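Local coordinates for protein AAR187Cp (Eremothecium gossypii, PDB 3ZIL) that probably regulates the establishment of sister-chromatid cohesion by cohesin, as the fungal Wpl1 protein, of which this chain is the C-terminal Wap1 domain, at residues N41-L46 against S84-F89; D49-E54 against L139-F144; Q80-L85 against L133-L138; S29-T34 against C72-D77. All coordinates share one frame; numbering follows the deposited sequence.

Contact 1: N41-L46 against S84-F89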
# COMPACT_ATOMS: atom_id res chain seq x y z
N ASN A 41 6.71 33.85 0.11
CA ASN A 41 7.92 34.31 0.77
C ASN A 41 7.75 34.41 2.28
O ASN A 41 8.66 34.02 3.06
CB ASN A 41 8.41 35.63 0.15
CG ASN A 41 9.11 35.40 -1.22
OD1 ASN A 41 9.16 34.27 -1.73
ND2 ASN A 41 9.61 36.43 -1.81
N ASN A 42 6.58 34.91 2.72
CA ASN A 42 6.29 34.91 4.14
C ASN A 42 6.23 33.46 4.61
O ASN A 42 6.68 33.17 5.72
CB ASN A 42 4.96 35.62 4.47
CG ASN A 42 5.06 37.16 4.32
OD1 ASN A 42 4.09 37.85 4.42
ND2 ASN A 42 6.22 37.65 4.10
N MET A 43 5.63 32.57 3.83
CA MET A 43 5.47 31.14 4.34
C MET A 43 6.88 30.53 4.49
O MET A 43 7.18 29.77 5.46
CB MET A 43 4.54 30.31 3.41
CG MET A 43 4.28 28.85 3.96
SD MET A 43 3.11 28.11 2.75
CE MET A 43 1.58 29.02 2.99
N LEU A 44 7.74 30.84 3.52
CA LEU A 44 9.12 30.36 3.60
C LEU A 44 9.85 30.79 4.86
O LEU A 44 10.51 29.99 5.59
CB LEU A 44 9.91 30.75 2.33
CG LEU A 44 11.44 30.44 2.30
CD1 LEU A 44 11.57 28.90 2.48
CD2 LEU A 44 12.13 30.90 1.02
N ARG A 45 9.73 32.07 5.15
CA ARG A 45 10.35 32.65 6.27
C ARG A 45 9.76 32.07 7.56
O ARG A 45 10.48 31.83 8.53
CB ARG A 45 10.19 34.16 6.13
CG ARG A 45 10.53 34.95 7.39
CD ARG A 45 10.63 36.45 6.99
NE ARG A 45 11.15 37.18 8.12
CZ ARG A 45 11.13 38.49 8.27
NH1 ARG A 45 10.61 39.28 7.33
NH2 ARG A 45 11.63 39.01 9.40
N LEU A 46 8.45 31.77 7.56
CA LEU A 46 7.82 31.13 8.73
C LEU A 46 8.35 29.71 9.02
O LEU A 46 8.65 29.35 10.21
CB LEU A 46 6.32 31.10 8.54
CG LEU A 46 5.47 30.26 9.49
CD1 LEU A 46 5.62 30.83 10.90
CD2 LEU A 46 4.00 30.08 9.02
N SER A 84 3.33 24.33 -1.91
CA SER A 84 2.79 22.99 -1.49
C SER A 84 3.75 22.19 -0.57
O SER A 84 3.34 21.57 0.43
CB SER A 84 2.48 22.25 -2.80
OG SER A 84 1.28 22.77 -3.30
N LEU A 85 5.04 22.25 -0.92
CA LEU A 85 6.09 21.74 -0.08
C LEU A 85 6.16 22.37 1.32
O LEU A 85 6.26 21.67 2.33
CB LEU A 85 7.43 21.87 -0.76
CG LEU A 85 8.51 21.04 0.00
CD1 LEU A 85 8.21 19.53 0.00
CD2 LEU A 85 9.92 21.32 -0.56
N LEU A 86 6.15 23.71 1.37
CA LEU A 86 6.11 24.43 2.61
C LEU A 86 4.87 24.02 3.42
O LEU A 86 4.95 23.92 4.63
CB LEU A 86 6.05 25.95 2.32
CG LEU A 86 7.19 26.51 1.47
CD1 LEU A 86 7.08 28.04 1.16
CD2 LEU A 86 8.53 26.15 2.09
N GLN A 87 3.72 23.85 2.74
CA GLN A 87 2.50 23.54 3.43
C GLN A 87 2.59 22.14 3.98
O GLN A 87 2.03 21.91 5.04
CB GLN A 87 1.24 23.64 2.52
CG GLN A 87 0.94 25.10 2.17
CD GLN A 87 -0.09 25.23 1.07
OE1 GLN A 87 0.10 24.72 -0.03
NE2 GLN A 87 -1.13 26.03 1.33
N CYS A 88 3.20 21.21 3.24
CA CYS A 88 3.38 19.83 3.81
C CYS A 88 4.29 19.87 5.11
O CYS A 88 3.99 19.19 6.06
CB CYS A 88 4.04 18.92 2.81
SG CYS A 88 3.10 18.49 1.34
N PHE A 89 5.39 20.64 5.11
CA PHE A 89 6.18 20.86 6.34
C PHE A 89 5.35 21.40 7.55
O PHE A 89 5.39 20.82 8.63
CB PHE A 89 7.44 21.73 6.05
CG PHE A 89 8.13 22.19 7.29
CD1 PHE A 89 8.92 21.31 8.04
CD2 PHE A 89 7.92 23.48 7.77
CE1 PHE A 89 9.54 21.73 9.21
CE2 PHE A 89 8.52 23.89 8.96
CZ PHE A 89 9.33 23.01 9.67

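Contact 2: D49-E54 against L139-F144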
# COMPACT_ATOMS: atom_id res chain seq x y z
N ASP A 49 12.01 29.85 10.35
CA ASP A 49 11.95 30.17 11.79
C ASP A 49 11.52 28.97 12.65
O ASP A 49 12.12 28.67 13.71
CB ASP A 49 11.01 31.36 12.00
CG ASP A 49 11.55 32.65 11.37
OD1 ASP A 49 12.72 32.67 10.94
OD2 ASP A 49 10.84 33.64 11.28
N MET A 50 10.47 28.28 12.22
CA MET A 50 9.90 27.16 12.99
C MET A 50 10.89 26.04 13.00
O MET A 50 11.13 25.46 14.03
CB MET A 50 8.61 26.64 12.31
CG MET A 50 7.46 27.61 12.45
SD MET A 50 5.96 27.14 11.55
CE MET A 50 5.58 25.77 12.61
N MET A 51 11.46 25.75 11.84
CA MET A 51 12.56 24.77 11.71
C MET A 51 13.71 25.16 12.64
O MET A 51 14.26 24.28 13.27
CB MET A 51 13.06 24.63 10.26
CG MET A 51 14.12 23.54 10.12
SD MET A 51 13.42 21.84 10.29
CE MET A 51 12.86 21.53 8.60
N ASN A 52 14.02 26.47 12.80
CA ASN A 52 15.13 26.89 13.64
C ASN A 52 14.79 27.12 15.14
O ASN A 52 15.70 27.29 15.97
CB ASN A 52 15.78 28.16 13.01
CG ASN A 52 16.55 27.86 11.70
OD1 ASN A 52 16.86 26.70 11.38
ND2 ASN A 52 16.80 28.90 10.89
N ASN A 53 13.50 27.15 15.50
CA ASN A 53 13.12 27.62 16.82
C ASN A 53 11.91 26.84 17.36
O ASN A 53 10.73 27.12 17.03
CB ASN A 53 12.91 29.17 16.81
CG ASN A 53 12.46 29.70 18.15
OD1 ASN A 53 12.26 28.92 19.07
ND2 ASN A 53 12.26 31.01 18.28
N GLU A 54 12.21 25.80 18.16
CA GLU A 54 11.21 24.92 18.76
C GLU A 54 10.29 25.77 19.68
O GLU A 54 9.09 25.53 19.79
CB GLU A 54 11.94 23.77 19.51
CG GLU A 54 11.08 22.74 20.23
CD GLU A 54 10.17 21.95 19.28
OE1 GLU A 54 10.69 21.29 18.36
OE2 GLU A 54 8.92 21.98 19.44
N LEU A 139 15.50 23.34 2.60
CA LEU A 139 15.61 22.07 1.92
C LEU A 139 16.61 21.11 2.55
O LEU A 139 16.29 19.94 2.75
CB LEU A 139 15.98 22.29 0.43
CG LEU A 139 15.11 21.96 -0.77
CD1 LEU A 139 13.63 22.22 -0.60
CD2 LEU A 139 15.67 22.65 -2.03
N ARG A 140 17.83 21.59 2.85
CA ARG A 140 18.80 20.82 3.66
C ARG A 140 18.26 20.34 5.01
O ARG A 140 18.73 19.36 5.52
CB ARG A 140 20.17 21.57 3.85
CG ARG A 140 20.89 21.80 2.50
CD ARG A 140 22.26 22.45 2.62
NE ARG A 140 22.29 23.75 3.31
CZ ARG A 140 22.32 24.94 2.69
NH1 ARG A 140 22.32 25.00 1.36
NH2 ARG A 140 22.36 26.08 3.38
N LYS A 141 17.27 21.00 5.58
CA LYS A 141 16.71 20.53 6.84
C LYS A 141 15.42 19.69 6.78
O LYS A 141 15.03 19.14 7.79
CB LYS A 141 16.46 21.74 7.75
CG LYS A 141 17.71 22.24 8.46
CD LYS A 141 17.66 23.75 8.72
CE LYS A 141 19.04 24.22 9.20
NZ LYS A 141 19.00 25.69 9.29
N LEU A 142 14.69 19.70 5.65
CA LEU A 142 13.34 19.08 5.60
C LEU A 142 13.48 17.58 5.60
O LEU A 142 14.46 17.05 5.07
CB LEU A 142 12.67 19.46 4.29
CG LEU A 142 12.07 20.88 4.33
CD1 LEU A 142 11.72 21.24 2.91
CD2 LEU A 142 10.85 20.95 5.30
N LYS A 143 12.53 16.91 6.19
CA LYS A 143 12.45 15.48 6.12
C LYS A 143 12.38 14.98 4.65
O LYS A 143 12.89 13.89 4.36
CB LYS A 143 11.19 15.06 6.87
CG LYS A 143 11.06 13.55 7.08
CD LYS A 143 9.83 13.31 7.96
CE LYS A 143 9.95 14.08 9.28
NZ LYS A 143 8.79 13.88 10.19
N PHE A 144 11.74 15.71 3.74
CA PHE A 144 11.62 15.29 2.30
C PHE A 144 11.72 16.54 1.45
O PHE A 144 11.18 17.58 1.83
CB PHE A 144 10.23 14.69 1.99
CG PHE A 144 9.91 13.41 2.76
CD1 PHE A 144 10.53 12.18 2.45
CD2 PHE A 144 8.98 13.42 3.83
CE1 PHE A 144 10.19 10.96 3.15
CE2 PHE A 144 8.67 12.22 4.54
CZ PHE A 144 9.25 11.01 4.22

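Contact 3: Q80-L85 against L133-L138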
# COMPACT_ATOMS: atom_id res chain seq x y z
N GLN A 80 1.30 24.64 -7.52
CA GLN A 80 2.32 25.56 -6.96
C GLN A 80 3.18 24.72 -6.10
O GLN A 80 2.87 24.49 -4.94
CB GLN A 80 1.67 26.73 -6.21
CG GLN A 80 0.87 27.60 -7.19
CD GLN A 80 -0.10 28.58 -6.57
OE1 GLN A 80 -0.19 28.75 -5.35
NE2 GLN A 80 -0.85 29.23 -7.42
N LYS A 81 4.29 24.26 -6.67
CA LYS A 81 5.03 23.18 -5.99
C LYS A 81 5.77 23.64 -4.74
O LYS A 81 5.82 22.90 -3.76
CB LYS A 81 5.98 22.48 -6.92
CG LYS A 81 5.34 21.78 -8.11
CD LYS A 81 4.71 20.48 -7.58
CE LYS A 81 4.02 19.73 -8.68
NZ LYS A 81 2.97 18.94 -8.03
N VAL A 82 6.33 24.87 -4.75
CA VAL A 82 7.16 25.29 -3.65
C VAL A 82 6.26 25.60 -2.44
O VAL A 82 6.52 25.15 -1.34
CB VAL A 82 8.13 26.48 -3.98
CG1 VAL A 82 8.75 26.98 -2.66
CG2 VAL A 82 9.20 26.07 -4.96
N THR A 83 5.14 26.25 -2.70
CA THR A 83 4.19 26.58 -1.66
C THR A 83 3.65 25.28 -1.04
O THR A 83 3.54 25.16 0.18
CB THR A 83 3.08 27.45 -2.24
OG1 THR A 83 3.67 28.71 -2.60
CG2 THR A 83 1.98 27.72 -1.26
N SER A 84 3.33 24.33 -1.91
CA SER A 84 2.79 22.99 -1.49
C SER A 84 3.75 22.19 -0.57
O SER A 84 3.34 21.57 0.43
CB SER A 84 2.48 22.25 -2.80
OG SER A 84 1.28 22.77 -3.30
N LEU A 85 5.04 22.25 -0.92
CA LEU A 85 6.09 21.74 -0.08
C LEU A 85 6.16 22.37 1.32
O LEU A 85 6.26 21.67 2.33
CB LEU A 85 7.43 21.87 -0.76
CG LEU A 85 8.51 21.04 0.00
CD1 LEU A 85 8.21 19.53 0.00
CD2 LEU A 85 9.92 21.32 -0.56
N LEU A 133 18.67 31.53 -1.20
CA LEU A 133 19.49 31.02 -0.08
C LEU A 133 18.63 30.45 1.03
O LEU A 133 18.97 29.42 1.62
CB LEU A 133 20.33 32.11 0.55
CG LEU A 133 21.84 32.18 0.42
CD1 LEU A 133 22.42 31.49 -0.81
CD2 LEU A 133 22.18 33.66 0.51
N ASN A 134 17.55 31.15 1.39
CA ASN A 134 16.65 30.68 2.47
C ASN A 134 16.01 29.35 2.15
O ASN A 134 15.82 28.48 3.02
CB ASN A 134 15.55 31.72 2.81
CG ASN A 134 16.04 32.80 3.78
OD1 ASN A 134 17.12 32.71 4.38
ND2 ASN A 134 15.23 33.81 3.95
N TYR A 135 15.68 29.20 0.87
CA TYR A 135 15.05 27.97 0.36
C TYR A 135 15.98 26.76 0.41
O TYR A 135 15.60 25.74 0.96
CB TYR A 135 14.59 28.20 -1.05
CG TYR A 135 13.96 27.01 -1.68
CD1 TYR A 135 12.75 26.49 -1.15
CD2 TYR A 135 14.50 26.42 -2.84
CE1 TYR A 135 12.10 25.41 -1.79
CE2 TYR A 135 13.89 25.32 -3.45
CZ TYR A 135 12.68 24.80 -2.91
OH TYR A 135 12.04 23.70 -3.50
N GLN A 136 17.19 26.90 -0.17
CA GLN A 136 18.28 25.90 0.02
C GLN A 136 18.51 25.52 1.46
O GLN A 136 18.65 24.35 1.82
CB GLN A 136 19.65 26.37 -0.57
CG GLN A 136 19.70 26.83 -2.04
CD GLN A 136 18.65 26.24 -3.01
OE1 GLN A 136 18.43 25.00 -3.08
NE2 GLN A 136 17.98 27.16 -3.80
N ASP A 137 18.57 26.51 2.31
CA ASP A 137 18.81 26.25 3.72
C ASP A 137 17.66 25.37 4.31
O ASP A 137 17.89 24.31 4.99
CB ASP A 137 18.97 27.60 4.37
CG ASP A 137 19.00 27.58 5.89
OD1 ASP A 137 18.92 26.52 6.55
OD2 ASP A 137 19.08 28.70 6.45
N LEU A 138 16.41 25.77 4.05
CA LEU A 138 15.27 24.91 4.46
C LEU A 138 15.30 23.48 3.91
O LEU A 138 15.11 22.53 4.69
CB LEU A 138 13.92 25.58 4.16
CG LEU A 138 12.71 24.79 4.72
CD1 LEU A 138 12.61 24.84 6.26
CD2 LEU A 138 11.48 25.37 4.05

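Contact 4: S29-T34 against C72-D77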
# COMPACT_ATOMS: atom_id res chain seq x y z
N SER A 29 0.33 37.78 6.85
CA SER A 29 -0.28 38.92 6.10
C SER A 29 -1.54 38.43 5.36
O SER A 29 -1.53 37.37 4.77
CB SER A 29 0.74 39.45 5.07
OG SER A 29 1.25 38.35 4.33
N ASP A 30 -2.61 39.19 5.43
CA ASP A 30 -3.87 38.98 4.63
C ASP A 30 -3.67 38.47 3.19
O ASP A 30 -3.27 39.26 2.31
CB ASP A 30 -4.65 40.33 4.61
CG ASP A 30 -6.12 40.16 4.19
OD1 ASP A 30 -6.45 39.22 3.40
OD2 ASP A 30 -6.92 40.99 4.65
N ASN A 31 -3.94 37.17 2.96
CA ASN A 31 -3.70 36.53 1.67
C ASN A 31 -4.53 37.15 0.55
O ASN A 31 -4.15 37.05 -0.59
CB ASN A 31 -3.97 34.99 1.73
CG ASN A 31 -2.97 34.24 2.65
OD1 ASN A 31 -1.77 34.44 2.53
ND2 ASN A 31 -3.46 33.38 3.55
N SER A 32 -5.60 37.87 0.88
CA SER A 32 -6.47 38.47 -0.15
C SER A 32 -5.89 39.85 -0.57
O SER A 32 -6.32 40.46 -1.58
CB SER A 32 -7.93 38.60 0.34
OG SER A 32 -7.99 39.55 1.37
N MET A 33 -4.89 40.31 0.18
CA MET A 33 -4.20 41.57 -0.09
C MET A 33 -2.76 41.39 -0.63
O MET A 33 -2.14 42.38 -0.94
CB MET A 33 -4.16 42.45 1.17
CG MET A 33 -5.53 42.93 1.66
SD MET A 33 -6.57 43.68 0.37
CE MET A 33 -6.00 45.41 0.33
N THR A 34 -2.26 40.14 -0.77
CA THR A 34 -0.88 39.88 -1.26
C THR A 34 -0.84 39.07 -2.59
O THR A 34 -1.86 38.46 -3.00
CB THR A 34 -0.04 39.17 -0.19
OG1 THR A 34 -0.64 37.90 0.10
CG2 THR A 34 -0.00 39.97 1.03
N CYS A 72 -1.89 29.34 6.67
CA CYS A 72 -1.11 28.49 5.77
C CYS A 72 -2.01 27.81 4.73
O CYS A 72 -1.60 27.63 3.59
CB CYS A 72 -0.27 27.40 6.49
SG CYS A 72 0.99 28.13 7.61
N PHE A 73 -3.21 27.40 5.10
CA PHE A 73 -3.98 26.49 4.19
C PHE A 73 -5.14 27.19 3.58
O PHE A 73 -6.03 26.55 3.08
CB PHE A 73 -4.39 25.18 4.88
CG PHE A 73 -3.21 24.37 5.32
CD1 PHE A 73 -2.47 23.67 4.38
CD2 PHE A 73 -2.77 24.38 6.65
CE1 PHE A 73 -1.34 22.92 4.79
CE2 PHE A 73 -1.65 23.65 7.06
CZ PHE A 73 -0.91 22.94 6.10
N GLN A 74 -5.10 28.51 3.59
CA GLN A 74 -6.24 29.31 3.03
C GLN A 74 -6.42 29.01 1.51
O GLN A 74 -7.54 28.90 1.00
CB GLN A 74 -6.04 30.83 3.27
CG GLN A 74 -7.34 31.60 3.05
CD GLN A 74 -7.18 33.12 3.10
OE1 GLN A 74 -6.07 33.64 3.27
NE2 GLN A 74 -8.31 33.83 2.98
N GLY A 75 -5.30 28.91 0.81
CA GLY A 75 -5.28 28.50 -0.58
C GLY A 75 -4.34 27.31 -0.70
O GLY A 75 -3.23 27.28 -0.08
N THR A 76 -4.76 26.31 -1.45
CA THR A 76 -3.90 25.14 -1.73
C THR A 76 -4.03 24.97 -3.25
O THR A 76 -5.10 25.19 -3.82
CB THR A 76 -4.39 23.89 -1.01
OG1 THR A 76 -5.77 23.76 -1.28
CG2 THR A 76 -4.29 24.00 0.52
N ASP A 77 -2.94 24.66 -3.91
CA ASP A 77 -2.97 24.39 -5.33
C ASP A 77 -1.81 23.44 -5.59
O ASP A 77 -0.67 23.82 -5.35
CB ASP A 77 -2.77 25.73 -6.09
CG ASP A 77 -2.76 25.55 -7.61
OD1 ASP A 77 -2.62 24.42 -8.12
OD2 ASP A 77 -2.84 26.57 -8.28
O HOH W 1 -5.38 35.80 5.26

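Contact 1: N41-L46 against S84-F89
Met43 and Leu86 form the close-packed heart of this helix pair, Met43 CG and SD lying against Leu86 CB with the two side chains crossing at a slant. Met43 SD sits 3.7 Å from Leu86 CB, and Met43 CG is 3.8 Å from the same atom. With CG placed opposite the backbone N (chi1 -177°) and chi2 also extended, the methionine reaches straight across the gap and carries SD to Gln87 as well, whose CG is 3.8 Å from Met43 SD, the two chains crossing nearly at right angles. The bend at chi3 (-69°) then turns the methyl, and Met43 CE still lies 4.1 Å from Gln87 CG. Leu86 answers from its own helix: its CD1 methyl comes within 3.7 Å of Leu44 N, so it presses on backbone as much as on side chain. Leu44 CB points away from the other helix, yet Leu44 CB and CD1 still touch the two Leu86 methyls, CD1 and CD2 respectively.

Toward Phe89 the packing between the segments becomes looser; its ring passes 41-46 and packs on Cys47 and Met51 further along the same helix. Arg45, on the far side, is exposed to solvent. Near the core, Gln87 NE2 is satisfied by the carbonyls of Cys72 and Gly75.

The axes of segments 41-46 and 84-89, parts of helices 36-52 and 81-93, run at 36° to each other. Helix 129-141 closes over one flank, with Leu138 touching both Leu44 and Leu86, and helix 147-158 covers another side of 84-89 through Thr147 and Tyr150.

Contact 2: D49-E54 against L139-F144
This is a partly buried contact between helix ends: Met51 and Asn52, in the last turn of helix 36-52, meet Lys141 and Leu142 where helix 129-141 runs out into a loop. Met51 brings in the apolar part. Its chain bends at both chi2 (72°) and chi3, which folds the terminal methyl over the Lys141 backbone, and Met51 CE ends 3.3 Å from Lys141 O. The same CE touches Leu142 CD2 at 3.9 Å, while further back Met51 CG packs obliquely on the aliphatic part of the lysine, 3.8 Å from Lys141 CB.

Both helices belong to the all-alpha Wap1 domain, where helices 36-52 and 54-72 are joined by a tight turn at Asn53. This residue leaves helical geometry after 36-52 and serves as the N-cap of helix 54-72, its OD1 accepting from the backbone N of Leu56.

On the exposed rim the chemistry turns polar. Lys141 stretches out beyond CG across the asparagine, and Lys141 NZ donates to Asn52 OD1 over 3.2 Å, in the carbonyl plane and on a lone pair at a C=O...N angle of 130°. The stronger partner of that ammonium is Asp137, one turn back on its own helix, with which it forms a salt bridge. Inside, Phe89 of helix 81-93 packs against Met51 and Leu142 alike.

Contact 3: Q80-L85 against L133-L138
Val82 and Leu85 are the residues through which the start of helix 81-93 receives the Tyr135 ring. Just before them, Gln80 occupies the N-cap position, and its carbonyl already belongs to the first turn. Lys81 leads its ammonium away from the interface to a salt bridge with Asp118. Val82 then makes the main touch: its CG1 methyl lies 3.8 Å from Tyr135 CE1, approaching the ring obliquely, and Val82 CG2 is 4.0 Å from Tyr135 OH. The valine thus spans the outer end of the phenol with both methyls. Tyr135 can come from the opposite direction because its CG stands opposite the backbone N (chi1 179°), extending the ring from its helix into the gap.

Ser84 looks to its own helix start instead. Ser84 OG donates to Gln80 O over 2.9 Å, from 37° above the carbonyl plane, while Ser84 N takes the same oxygen as a regular helical bond; two donors therefore grip this carbonyl at the N-terminal turn. Leu85, one turn beyond Val82, adds a lighter touch, its CD2 being 4.3 Å from Tyr135 OH.

Backbones stay well apart, Val82 CA and Tyr135 CA being 9.2 Å from each other, and Phe121 and Ile125 also pack on the tyrosine. Val82 and Leu85, i and i+3 on one face of helix 81-93, thus meet a tyrosine of helix 129-141 within the all-helical Wap1 domain.

Contact 4: S29-T34 against C72-D77
Two surface loops between helices are stitched together here, a type I beta turn from Asp30 to Met33 facing the connection that follows helix 54-72, with Asn31 and Gln74 as the touching pair. The two side chains run past each other in opposite directions, their amide planes 49° apart. Asn31 ND2 donates to Gln74 OE1 over 2.6 Å, from within the glutamine carbonyl plane and at an N-H...O angle of 153°; the acceptor also lies practically in the asparagine amide plane. The spacing is tight, and its exact length should be read with caution. Asn31 ND2 gives a further bond to Trp71 O, near the end of helix 54-72. Gln74 reaches this far because its chain is extended beyond CG. A water adds a second, bridged link: it accepts from Asn31 N and donates to Gln74 OE1, 3.0 Å in each case.

The loop 29-34 has its own internal brace, an Asx turn inside the beta turn. Asp30 OD1 accepts from Ser32 N at 3.0 Å, and Ser32 OG donates to the same Asp30 OD1 at 2.6 Å, both arriving from one face of the carboxylate plane. Met33 N closes the beta turn by donating to Asp30 O.

The other loop is tied into the helices behind it: the Cys72 and Gly75 carbonyls both receive bonds from Arg39 of helix 36-52 as well as from Gln87 of helix 81-93.

In the fold
The four contacts trace one helical cluster from core to surface. Contacts 1 and 3 are buried and apolar; they share Ser84 and Leu85 on helix 81-93, which packs against helix 36-52 in one and helix 129-141 in the other. Contact 2 joins helices 36-52 and 129-141 directly, at their ends, and is mixed: methionine packing inside, a lysine bond at the rim. Contact 4 is a surface contact between loops, polar and partly water-mediated, and its nearest atoms stay about 6 Å from contact 2. Gln87 connects depth to surface, its aliphatic part serving contact 1 and its amide the carbonyls of 72-77.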